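Alginate lyase A1-II' (Sphingomonas sp. A1, PDB 2CWS) probably depolymerises alginate by lyase cleavage, the present chain being the family-7 polysaccharide lyase part of a longer protein. Local coordinates at residues 82-93 against 194-202; 153-164 against 175-183. One frame throughout, in Å; residues are numbered along the deposited sequence.

Contact 1. Residues 82-93 against 194-202. With GOL (glycerol), chain D.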
loop_
_atom_site.group_PDB
_atom_site.type_symbol
_atom_site.label_atom_id
_atom_site.label_comp_id
_atom_site.label_asym_id
_atom_site.label_seq_id
_atom_site.Cartn_x
_atom_site.Cartn_y
_atom_site.Cartn_z
ATOM N N ASN A 82 -15.662 3.364 -1.544
ATOM C CA ASN A 82 -14.423 3.733 -0.842
ATOM C C ASN A 82 -14.798 4.694 0.284
ATOM O O ASN A 82 -15.968 5.053 0.410
ATOM C CB ASN A 82 -13.403 4.361 -1.836
ATOM C CG ASN A 82 -13.058 3.351 -2.911
ATOM O OD1 ASN A 82 -13.568 3.474 -4.092
ATOM N ND2 ASN A 82 -12.356 2.315 -2.571
ATOM N N TRP A 83 -13.821 5.075 1.122
ATOM C CA TRP A 83 -14.121 5.837 2.338
ATOM C C TRP A 83 -13.665 7.277 2.225
ATOM O O TRP A 83 -12.932 7.671 1.322
ATOM C CB TRP A 83 -13.560 5.118 3.557
ATOM C CG TRP A 83 -12.144 4.651 3.489
ATOM C CD1 TRP A 83 -11.706 3.402 3.092
ATOM C CD2 TRP A 83 -10.950 5.395 3.822
ATOM N NE1 TRP A 83 -10.333 3.309 3.199
ATOM C CE2 TRP A 83 -9.853 4.533 3.632
ATOM C CE3 TRP A 83 -10.730 6.715 4.293
ATOM C CZ2 TRP A 83 -8.543 4.941 3.877
ATOM C CZ3 TRP A 83 -9.417 7.099 4.531
ATOM C CH2 TRP A 83 -8.343 6.232 4.322
ATOM N N GLY A 84 -14.163 8.103 3.160
ATOM C CA GLY A 84 -13.978 9.532 3.088
ATOM C C GLY A 84 -13.106 10.123 4.185
ATOM O O GLY A 84 -12.598 9.437 5.070
ATOM N N TRP A 85 -12.972 11.457 4.083
ATOM C CA TRP A 85 -12.036 12.144 4.976
ATOM C C TRP A 85 -12.532 12.209 6.425
ATOM O O TRP A 85 -11.685 12.378 7.318
ATOM C CB TRP A 85 -11.760 13.555 4.457
ATOM C CG TRP A 85 -12.929 14.521 4.522
ATOM C CD1 TRP A 85 -13.971 14.636 3.662
ATOM C CD2 TRP A 85 -13.105 15.511 5.561
ATOM N NE1 TRP A 85 -14.813 15.649 4.121
ATOM C CE2 TRP A 85 -14.292 16.201 5.282
ATOM C CE3 TRP A 85 -12.388 15.871 6.726
ATOM C CZ2 TRP A 85 -14.756 17.236 6.110
ATOM C CZ3 TRP A 85 -12.813 16.883 7.549
ATOM C CH2 TRP A 85 -13.991 17.555 7.238
ATOM N N GLN A 86 -13.834 12.152 6.633
ATOM C CA GLN A 86 -14.369 12.266 7.990
ATOM C C GLN A 86 -14.399 10.923 8.683
ATOM O O GLN A 86 -14.537 9.887 7.997
ATOM C CB GLN A 86 -15.791 12.821 7.928
ATOM C CG GLN A 86 -15.908 14.099 7.183
ATOM C CD GLN A 86 -17.355 14.434 6.800
ATOM O OE1 GLN A 86 -17.809 15.342 7.533
ATOM N NE2 GLN A 86 -17.966 13.814 5.775
ATOM N N GLY A 87 -14.314 10.931 10.011
ATOM C CA GLY A 87 -14.251 9.707 10.815
ATOM C C GLY A 87 -12.827 9.187 10.890
ATOM O O GLY A 87 -11.872 9.904 10.510
ATOM N N THR A 88 -12.678 7.945 11.345
ATOM C CA THR A 88 -11.371 7.342 11.576
ATOM C C THR A 88 -11.214 6.082 10.764
ATOM O O THR A 88 -12.082 5.229 10.719
ATOM C CB THR A 88 -11.193 7.064 13.082
ATOM O OG1 THR A 88 -11.090 8.312 13.765
ATOM C CG2 THR A 88 -9.937 6.283 13.361
ATOM N N HIS A 89 -10.063 6.006 10.091
ATOM C CA HIS A 89 -9.766 4.975 9.105
ATOM C C HIS A 89 -8.334 4.537 9.332
ATOM O O HIS A 89 -7.426 5.377 9.113
ATOM C CB HIS A 89 -9.900 5.592 7.696
ATOM C CG HIS A 89 -11.236 6.296 7.545
ATOM N ND1 HIS A 89 -12.409 5.594 7.398
ATOM C CD2 HIS A 89 -11.548 7.604 7.652
ATOM C CE1 HIS A 89 -13.412 6.465 7.341
ATOM N NE2 HIS A 89 -12.899 7.689 7.497
ATOM N N THR A 90 -8.102 3.305 9.787
ATOM C CA THR A 90 -6.785 2.930 10.265
ATOM C C THR A 90 -6.351 1.588 9.704
ATOM O O THR A 90 -7.060 0.604 9.869
ATOM C CB THR A 90 -6.787 2.826 11.805
ATOM O OG1 THR A 90 -7.208 4.138 12.267
ATOM C CG2 THR A 90 -5.385 2.514 12.323
ATOM N N MET A 91 -5.160 1.548 9.122
ATOM C CA MET A 91 -4.511 0.286 8.738
ATOM C C MET A 91 -3.329 0.052 9.648
ATOM O O MET A 91 -2.524 0.967 9.880
ATOM C CB MET A 91 -4.072 0.397 7.269
ATOM C CG MET A 91 -3.261 -0.847 6.860
ATOM S SD MET A 91 -2.966 -0.938 5.071
ATOM C CE MET A 91 -1.894 0.532 4.889
ATOM N N LYS A 92 -3.221 -1.154 10.137
ATOM C CA LYS A 92 -2.073 -1.595 10.905
ATOM C C LYS A 92 -1.461 -2.797 10.207
ATOM O O LYS A 92 -2.174 -3.657 9.700
ATOM C CB LYS A 92 -2.423 -2.033 12.339
ATOM C CG LYS A 92 -3.073 -0.922 13.123
ATOM C CD LYS A 92 -3.374 -1.479 14.527
ATOM C CE LYS A 92 -2.117 -2.198 15.000
ATOM N NZ LYS A 92 -2.223 -2.767 16.358
ATOM N N LEU A 93 -0.135 -2.850 10.165
ATOM C CA LEU A 93 0.503 -4.034 9.604
ATOM C C LEU A 93 1.827 -4.233 10.315
ATOM O O LEU A 93 2.430 -3.309 10.888
ATOM C CB LEU A 93 0.650 -3.937 8.069
ATOM C CG LEU A 93 1.487 -2.754 7.523
ATOM C CD1 LEU A 93 2.997 -3.017 7.536
ATOM C CD2 LEU A 93 1.069 -2.535 6.066
ATOM N N LYS A 194 -11.380 16.925 0.228
ATOM C CA LYS A 194 -12.728 16.520 0.606
ATOM C C LYS A 194 -13.527 16.051 -0.599
ATOM O O LYS A 194 -14.584 15.446 -0.388
ATOM C CB LYS A 194 -13.484 17.685 1.273
ATOM C CG LYS A 194 -12.901 18.136 2.613
ATOM C CD LYS A 194 -13.750 19.251 3.191
ATOM C CE LYS A 194 -13.175 19.864 4.438
ATOM N NZ LYS A 194 -14.146 20.815 5.084
ATOM N N ASN A 195 -13.059 16.301 -1.823
ATOM C CA ASN A 195 -13.764 15.850 -3.045
ATOM C C ASN A 195 -13.205 14.557 -3.603
ATOM O O ASN A 195 -13.552 14.180 -4.733
ATOM C CB ASN A 195 -13.638 16.945 -4.119
ATOM C CG ASN A 195 -14.393 18.215 -3.685
ATOM O OD1 ASN A 195 -15.463 18.103 -3.080
ATOM N ND2 ASN A 195 -13.798 19.364 -3.993
ATOM N N LEU A 196 -12.403 13.857 -2.789
ATOM C CA LEU A 196 -11.901 12.535 -3.141
ATOM C C LEU A 196 -12.329 11.561 -2.058
ATOM O O LEU A 196 -12.579 11.926 -0.918
ATOM C CB LEU A 196 -10.382 12.566 -3.286
ATOM C CG LEU A 196 -9.890 13.469 -4.396
ATOM C CD1 LEU A 196 -8.354 13.429 -4.380
ATOM C CD2 LEU A 196 -10.396 13.041 -5.771
ATOM N N LYS A 197 -12.345 10.275 -2.448
ATOM C CA LYS A 197 -12.443 9.160 -1.511
ATOM C C LYS A 197 -11.113 8.442 -1.510
ATOM O O LYS A 197 -10.160 8.834 -2.210
ATOM C CB LYS A 197 -13.564 8.219 -1.945
ATOM C CG LYS A 197 -14.866 9.008 -2.183
ATOM C CD LYS A 197 -15.499 9.481 -0.895
ATOM C CE LYS A 197 -16.106 8.385 -0.060
ATOM N NZ LYS A 197 -17.408 7.770 -0.498
ATOM N N TYR A 198 -10.998 7.396 -0.676
ATOM C CA TYR A 198 -9.706 6.790 -0.356
ATOM C C TYR A 198 -9.840 5.304 -0.148
ATOM O O TYR A 198 -10.909 4.791 0.238
ATOM C CB TYR A 198 -9.102 7.377 0.995
ATOM C CG TYR A 198 -9.037 8.896 0.903
ATOM C CD1 TYR A 198 -7.925 9.484 0.271
ATOM C CD2 TYR A 198 -10.080 9.709 1.325
ATOM C CE1 TYR A 198 -7.858 10.869 0.135
ATOM C CE2 TYR A 198 -10.046 11.072 1.157
ATOM C CZ TYR A 198 -8.952 11.658 0.565
ATOM O OH TYR A 198 -8.850 13.005 0.378
ATOM N N TYR A 199 -8.747 4.593 -0.367
ATOM C CA TYR A 199 -8.642 3.187 -0.020
ATOM C C TYR A 199 -7.191 2.895 0.368
ATOM O O TYR A 199 -6.240 3.549 -0.104
ATOM C CB TYR A 199 -9.102 2.279 -1.170
ATOM C CG TYR A 199 -8.361 2.438 -2.461
ATOM C CD1 TYR A 199 -8.856 3.297 -3.445
ATOM C CD2 TYR A 199 -7.179 1.779 -2.742
ATOM C CE1 TYR A 199 -8.212 3.476 -4.645
ATOM C CE2 TYR A 199 -6.508 1.947 -3.920
ATOM C CZ TYR A 199 -7.008 2.817 -4.889
ATOM O OH TYR A 199 -6.333 2.961 -6.070
ATOM N N PHE A 200 -7.027 1.906 1.247
ATOM C CA PHE A 200 -5.698 1.462 1.638
ATOM C C PHE A 200 -5.104 0.523 0.598
ATOM O O PHE A 200 -5.826 -0.171 -0.143
ATOM C CB PHE A 200 -5.749 0.749 2.984
ATOM C CG PHE A 200 -6.011 1.652 4.181
ATOM C CD1 PHE A 200 -7.151 1.552 4.952
ATOM C CD2 PHE A 200 -5.043 2.595 4.527
ATOM C CE1 PHE A 200 -7.331 2.351 6.056
ATOM C CE2 PHE A 200 -5.245 3.395 5.659
ATOM C CZ PHE A 200 -6.366 3.291 6.421
ATOM N N LYS A 201 -3.756 0.440 0.590
ATOM C CA LYS A 201 -3.038 -0.567 -0.172
ATOM C C LYS A 201 -1.889 -1.074 0.681
ATOM O O LYS A 201 -1.353 -0.325 1.528
ATOM C CB LYS A 201 -2.434 -0.007 -1.490
ATOM C CG LYS A 201 -3.433 0.753 -2.344
ATOM C CD LYS A 201 -2.948 0.911 -3.786
ATOM C CE LYS A 201 -3.323 -0.332 -4.610
ATOM N NZ LYS A 201 -2.637 -0.307 -5.929
ATOM N N ALA A 202 -1.458 -2.309 0.432
ATOM C CA ALA A 202 -0.299 -2.866 1.147
ATOM C C ALA A 202 0.290 -3.963 0.291
ATOM O O ALA A 202 -0.441 -4.820 -0.229
ATOM C CB ALA A 202 -0.722 -3.447 2.497
HETATM C C1 GOL D . -16.348 7.100 4.871
HETATM O O1 GOL D . -16.598 5.651 5.617
HETATM C C2 GOL D . -17.376 7.727 4.038
HETATM O O2 GOL D . -17.405 9.079 4.074
HETATM C C3 GOL D . -17.656 7.045 3.065
HETATM O O3 GOL D . -18.418 7.127 1.689
HETATM O O HOH W 1 -17.635 5.444 -2.196
HETATM O O HOH W 2 -13.820 12.356 1.393
#

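Contact 2. Residues 153-164 against 175-183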
loop_
_atom_site.group_PDB
_atom_site.type_symbol
_atom_site.label_atom_id
_atom_site.label_comp_id
_atom_site.label_asym_id
_atom_site.label_seq_id
_atom_site.Cartn_x
_atom_site.Cartn_y
_atom_site.Cartn_z
ATOM N N PHE A 153 11.845 8.011 8.949
ATOM C CA PHE A 153 12.065 7.113 10.079
ATOM C C PHE A 153 13.433 6.485 9.855
ATOM O O PHE A 153 13.616 5.643 8.960
ATOM C CB PHE A 153 10.949 6.047 10.143
ATOM C CG PHE A 153 9.592 6.677 10.361
ATOM C CD1 PHE A 153 8.825 7.095 9.245
ATOM C CD2 PHE A 153 9.122 6.882 11.633
ATOM C CE1 PHE A 153 7.587 7.712 9.500
ATOM C CE2 PHE A 153 7.879 7.449 11.870
ATOM C CZ PHE A 153 7.124 7.853 10.804
ATOM N N THR A 154 14.366 6.886 10.691
ATOM C CA THR A 154 15.752 6.479 10.601
ATOM C C THR A 154 15.995 5.129 11.263
ATOM O O THR A 154 15.585 4.899 12.413
ATOM C CB THR A 154 16.620 7.544 11.290
ATOM O OG1 THR A 154 16.425 8.769 10.595
ATOM C CG2 THR A 154 18.079 7.171 11.257
ATOM N N GLY A 155 16.702 4.225 10.535
ATOM C CA GLY A 155 17.258 2.983 11.092
ATOM C C GLY A 155 16.534 1.733 10.604
ATOM O O GLY A 155 16.956 0.618 10.945
ATOM N N ILE A 156 15.497 1.873 9.799
ATOM C CA ILE A 156 14.638 0.780 9.276
ATOM C C ILE A 156 15.456 0.050 8.196
ATOM O O ILE A 156 15.529 0.605 7.088
ATOM C CB ILE A 156 13.290 1.282 8.705
ATOM C CG1 ILE A 156 12.549 2.358 9.583
ATOM C CG2 ILE A 156 12.379 0.141 8.371
ATOM C CD1 ILE A 156 12.397 1.726 10.949
ATOM N N LYS A 157 16.064 -1.132 8.438
ATOM C CA LYS A 157 16.934 -1.761 7.478
ATOM C C LYS A 157 16.282 -2.948 6.788
ATOM O O LYS A 157 15.262 -3.489 7.200
ATOM C CB LYS A 157 18.241 -2.195 8.141
ATOM C CG LYS A 157 19.013 -0.948 8.568
ATOM C CD LYS A 157 20.241 -1.238 9.415
ATOM C CE LYS A 157 20.928 0.115 9.760
ATOM N NZ LYS A 157 22.109 -0.181 10.631
ATOM N N LEU A 158 16.912 -3.344 5.669
ATOM C CA LEU A 158 16.507 -4.561 4.983
ATOM C C LEU A 158 16.453 -5.718 5.956
ATOM O O LEU A 158 17.365 -5.945 6.704
ATOM C CB LEU A 158 17.548 -4.853 3.869
ATOM C CG LEU A 158 17.099 -5.884 2.841
ATOM C CD1 LEU A 158 16.082 -5.271 1.895
ATOM C CD2 LEU A 158 18.306 -6.421 2.093
ATOM N N GLY A 159 15.317 -6.435 5.933
ATOM C CA GLY A 159 15.104 -7.590 6.810
ATOM C C GLY A 159 14.571 -7.264 8.191
ATOM O O GLY A 159 14.106 -8.186 8.872
ATOM N N ASP A 160 14.607 -6.006 8.623
ATOM C CA ASP A 160 14.077 -5.647 9.918
ATOM C C ASP A 160 12.544 -5.708 9.898
ATOM O O ASP A 160 11.913 -5.369 8.933
ATOM C CB ASP A 160 14.437 -4.222 10.304
ATOM C CG ASP A 160 15.894 -4.007 10.656
ATOM O OD1 ASP A 160 16.704 -4.974 10.757
ATOM O OD2 ASP A 160 16.216 -2.796 10.890
ATOM N N LEU A 161 11.938 -6.081 11.010
ATOM C CA LEU A 161 10.489 -6.073 11.118
ATOM C C LEU A 161 10.066 -4.666 11.476
ATOM O O LEU A 161 10.654 -4.060 12.403
ATOM C CB LEU A 161 10.065 -7.008 12.265
ATOM C CG LEU A 161 8.544 -7.135 12.401
ATOM C CD1 LEU A 161 8.116 -8.117 11.326
ATOM C CD2 LEU A 161 8.074 -7.559 13.776
ATOM N N TYR A 162 9.064 -4.152 10.793
ATOM C CA TYR A 162 8.429 -2.873 11.161
ATOM C C TYR A 162 6.962 -3.116 11.505
ATOM O O TYR A 162 6.280 -3.949 10.906
ATOM C CB TYR A 162 8.541 -1.819 10.059
ATOM C CG TYR A 162 8.432 -2.322 8.616
ATOM C CD1 TYR A 162 9.562 -2.462 7.848
ATOM C CD2 TYR A 162 7.202 -2.616 8.043
ATOM C CE1 TYR A 162 9.498 -2.900 6.520
ATOM C CE2 TYR A 162 7.096 -3.076 6.738
ATOM C CZ TYR A 162 8.255 -3.211 5.979
ATOM O OH TYR A 162 8.246 -3.678 4.671
ATOM N N ASN A 163 6.514 -2.338 12.473
ATOM C CA ASN A 163 5.119 -2.214 12.836
ATOM C C ASN A 163 4.545 -0.879 12.397
ATOM O O ASN A 163 4.841 0.148 13.009
ATOM C CB ASN A 163 4.938 -2.295 14.346
ATOM C CG ASN A 163 5.276 -3.677 14.851
ATOM O OD1 ASN A 163 4.642 -4.639 14.454
ATOM N ND2 ASN A 163 6.296 -3.808 15.698
ATOM N N MET A 164 3.763 -0.879 11.356
ATOM C CA MET A 164 3.320 0.332 10.690
ATOM C C MET A 164 1.860 0.605 11.019
ATOM O O MET A 164 1.075 -0.334 11.158
ATOM C CB MET A 164 3.478 0.139 9.178
ATOM C CG MET A 164 3.082 1.351 8.370
ATOM S SD MET A 164 3.173 1.032 6.592
ATOM C CE MET A 164 4.942 0.759 6.398
ATOM N N VAL A 175 0.951 8.985 10.516
ATOM C CA VAL A 175 1.802 7.973 9.894
ATOM C C VAL A 175 2.792 7.494 10.938
ATOM O O VAL A 175 3.494 8.308 11.551
ATOM C CB VAL A 175 2.453 8.529 8.605
ATOM C CG1 VAL A 175 1.356 8.880 7.593
ATOM C CG2 VAL A 175 3.370 9.728 8.854
ATOM N N THR A 176 2.857 6.174 11.125
ATOM C CA THR A 176 3.580 5.634 12.268
ATOM C C THR A 176 4.436 4.461 11.865
ATOM O O THR A 176 3.985 3.540 11.168
ATOM C CB THR A 176 2.541 5.082 13.292
ATOM O OG1 THR A 176 1.668 6.180 13.663
ATOM C CG2 THR A 176 3.175 4.503 14.548
ATOM N N MET A 177 5.667 4.459 12.384
ATOM C CA MET A 177 6.539 3.286 12.341
ATOM C C MET A 177 7.028 2.991 13.733
ATOM O O MET A 177 7.595 3.877 14.386
ATOM C CB MET A 177 7.786 3.555 11.446
ATOM C CG MET A 177 7.405 3.715 9.990
ATOM S SD MET A 177 6.913 2.162 9.212
ATOM C CE MET A 177 8.563 1.396 9.038
ATOM N N ASN A 178 6.803 1.781 14.192
ATOM C CA ASN A 178 7.342 1.323 15.483
ATOM C C ASN A 178 6.955 2.268 16.606
ATOM O O ASN A 178 7.757 2.578 17.478
ATOM C CB ASN A 178 8.850 1.112 15.425
ATOM C CG ASN A 178 9.237 0.148 14.291
ATOM O OD1 ASN A 178 8.455 -0.749 13.913
ATOM N ND2 ASN A 178 10.422 0.326 13.787
ATOM N N GLY A 179 5.689 2.723 16.578
ATOM C CA GLY A 179 5.204 3.548 17.691
ATOM C C GLY A 179 5.592 5.016 17.595
ATOM O O GLY A 179 5.162 5.798 18.454
ATOM N N ASP A 180 6.312 5.435 16.551
ATOM C CA ASP A 180 6.697 6.847 16.328
ATOM C C ASP A 180 5.709 7.413 15.307
ATOM O O ASP A 180 5.722 6.968 14.161
ATOM C CB ASP A 180 8.135 6.855 15.821
ATOM C CG ASP A 180 8.684 8.199 15.455
ATOM O OD1 ASP A 180 7.901 9.204 15.438
ATOM O OD2 ASP A 180 9.908 8.280 15.165
ATOM N N THR A 181 4.844 8.347 15.743
ATOM C CA THR A 181 3.815 8.878 14.893
ATOM C C THR A 181 4.129 10.317 14.488
ATOM O O THR A 181 4.540 11.157 15.307
ATOM C CB THR A 181 2.463 8.836 15.611
ATOM O OG1 THR A 181 2.137 7.494 15.906
ATOM C CG2 THR A 181 1.348 9.462 14.790
ATOM N N ARG A 182 3.899 10.602 13.213
ATOM C CA ARG A 182 3.967 11.959 12.672
ATOM C C ARG A 182 2.599 12.306 12.072
ATOM O O ARG A 182 1.840 11.385 11.726
ATOM C CB ARG A 182 5.014 12.035 11.524
ATOM C CG ARG A 182 6.291 11.279 11.827
ATOM C CD ARG A 182 7.172 11.895 12.930
ATOM N NE ARG A 182 8.314 10.978 13.242
ATOM C CZ ARG A 182 9.376 10.821 12.446
ATOM N NH1 ARG A 182 10.305 9.930 12.785
ATOM N NH2 ARG A 182 9.535 11.524 11.319
ATOM N N SER A 183 2.285 13.577 11.872
ATOM C CA SER A 183 0.976 13.897 11.283
ATOM C C SER A 183 1.116 14.984 10.238
ATOM O O SER A 183 2.010 15.843 10.292
ATOM C CB SER A 183 -0.034 14.333 12.368
ATOM O OG SER A 183 0.308 15.636 12.899
HETATM O O HOH W 3 13.461 8.645 12.835
HETATM O O HOH W 4 9.422 -3.274 14.666
HETATM O O HOH W 5 11.497 -1.422 11.833
HETATM O O HOH W 6 7.655 -1.557 17.073
HETATM O O HOH W 7 3.677 1.061 15.336
#

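Contact 1. Residues 82-93 against 194-202
Met91 and Trp83 hold the ring of Phe200 between them in a buried contact that joins the two sheets of the beta-sandwich (jelly roll) of family-7 lyases. Strands 88-93 and 197-202 belong to facing sheets: they run 5° apart in direction, and their 8.7 Å axis separation leaves room for a layer of side chains. Met91 CB stands over the centre of the Phe200 ring, 3.6 Å from its centroid. Trp83 approaches the other face near the rim, CZ2 lying 3.6 Å from Phe200 CE1, with the two aromatic planes inclined at 44°. Before strand 88-93 begins, the chain still runs beside the sheet of 197-202, and Trp83 makes a single antiparallel bridge with Tyr198: Trp83 N donates to Tyr198 O at 3.1 Å, and Tyr198 N to Trp83 O at 2.8 Å. The indole, set by a chi1 of 48° between its own backbone N and carbonyl carbon, receives Tyr198 CB over its six-membered ring, 3.5 Å from the centroid. Glu72 OE1 accepts hydrogen bonds from Trp83 NE1 and Phe200 N. The extended chain of Lys194 lies over the Trp85 indole, CG 3.6 Å from the centroid of the five-membered ring, while Gln86 CG covers the opposite face.

Contact 2. Residues 153-164 against 175-183
Met177 meets Phe153, Tyr162 and Met164 by way of its torsions: CG is anti to the carbonyl carbon (chi1 -67°), and two further bends at chi2 and chi3 carry the methyl back over strand 162-164. CG therefore sits above the centre of the Phe153 ring, 3.7 Å from the centroid, a CH-pi contact, while CE reaches Tyr162 CB at 3.4 Å. Between these ends, Met177 SD lies 3.7 Å from Met164 CE.

The opposite face of Phe153 is taken by Arg182. Its guanidinium stacks on the ring with planes 30° apart and CZ 4.1 Å from the centroid, a cation-pi arrangement. Asp180 holds that guanidinium side-on: Arg182 NE bonds to Asp180 OD1 at 2.9 Å and NH1 to OD2, both carboxylate oxygens being met from above the carboxylate plane. Tyr152 O accepts from NH2, a second restraint on the rotation of the group. A leucine at Arg182 would probably leave the Asp180 carboxylate without its charged mate and Phe153 without the flat cation over one face.

Met177 to Asp180 form a type I' turn, the tight reversal of a two-residue beta hairpin. Its second residue, Asn178, joins the hairpin turn to Asn163 of the neighbouring strand: Asn178 N donates to Asn163 O at 2.8 Å, and Asn163 N points almost straight (178°) at Asn178 OD1, 2.9 Å away, a side chain standing in for a backbone carbonyl. Water 4 also donates to OD1 and to Leu161 O.

Strands 162-169, 172-177 and 180-185 form one margin of the seven-stranded sheet, whereas Phe153 comes from strand 148-154 of the facing sheet. From that same facing sheet, Met136 touches Phe153 and Met164, Leu134 touches Met177, and Phe129 of strand 120-130 touches Ile156 and Tyr162.

Following the chain from the N terminus, residues 82-93 first bridge to the nine-stranded sheet and then enter strand 88-99 of the seven-stranded one. Strands 106-114 to 148-154 build much of the facing sheet before residues 153-164 lead back. Contact 2 closes a short loop of ten residues, formed by the hairpin of strands 162-169 and 172-177, and lies wholly within the hundred-residue span that contact 1 closes when the chain arrives at 194-202. The two do not cross. Their centres are about 20 Å apart, yet strands 88-99 and 162-169 are sheet neighbours: Leu93 O probably accepts from Met164 N at 2.8 Å. Together they tie the sandwich at its interior and at one margin.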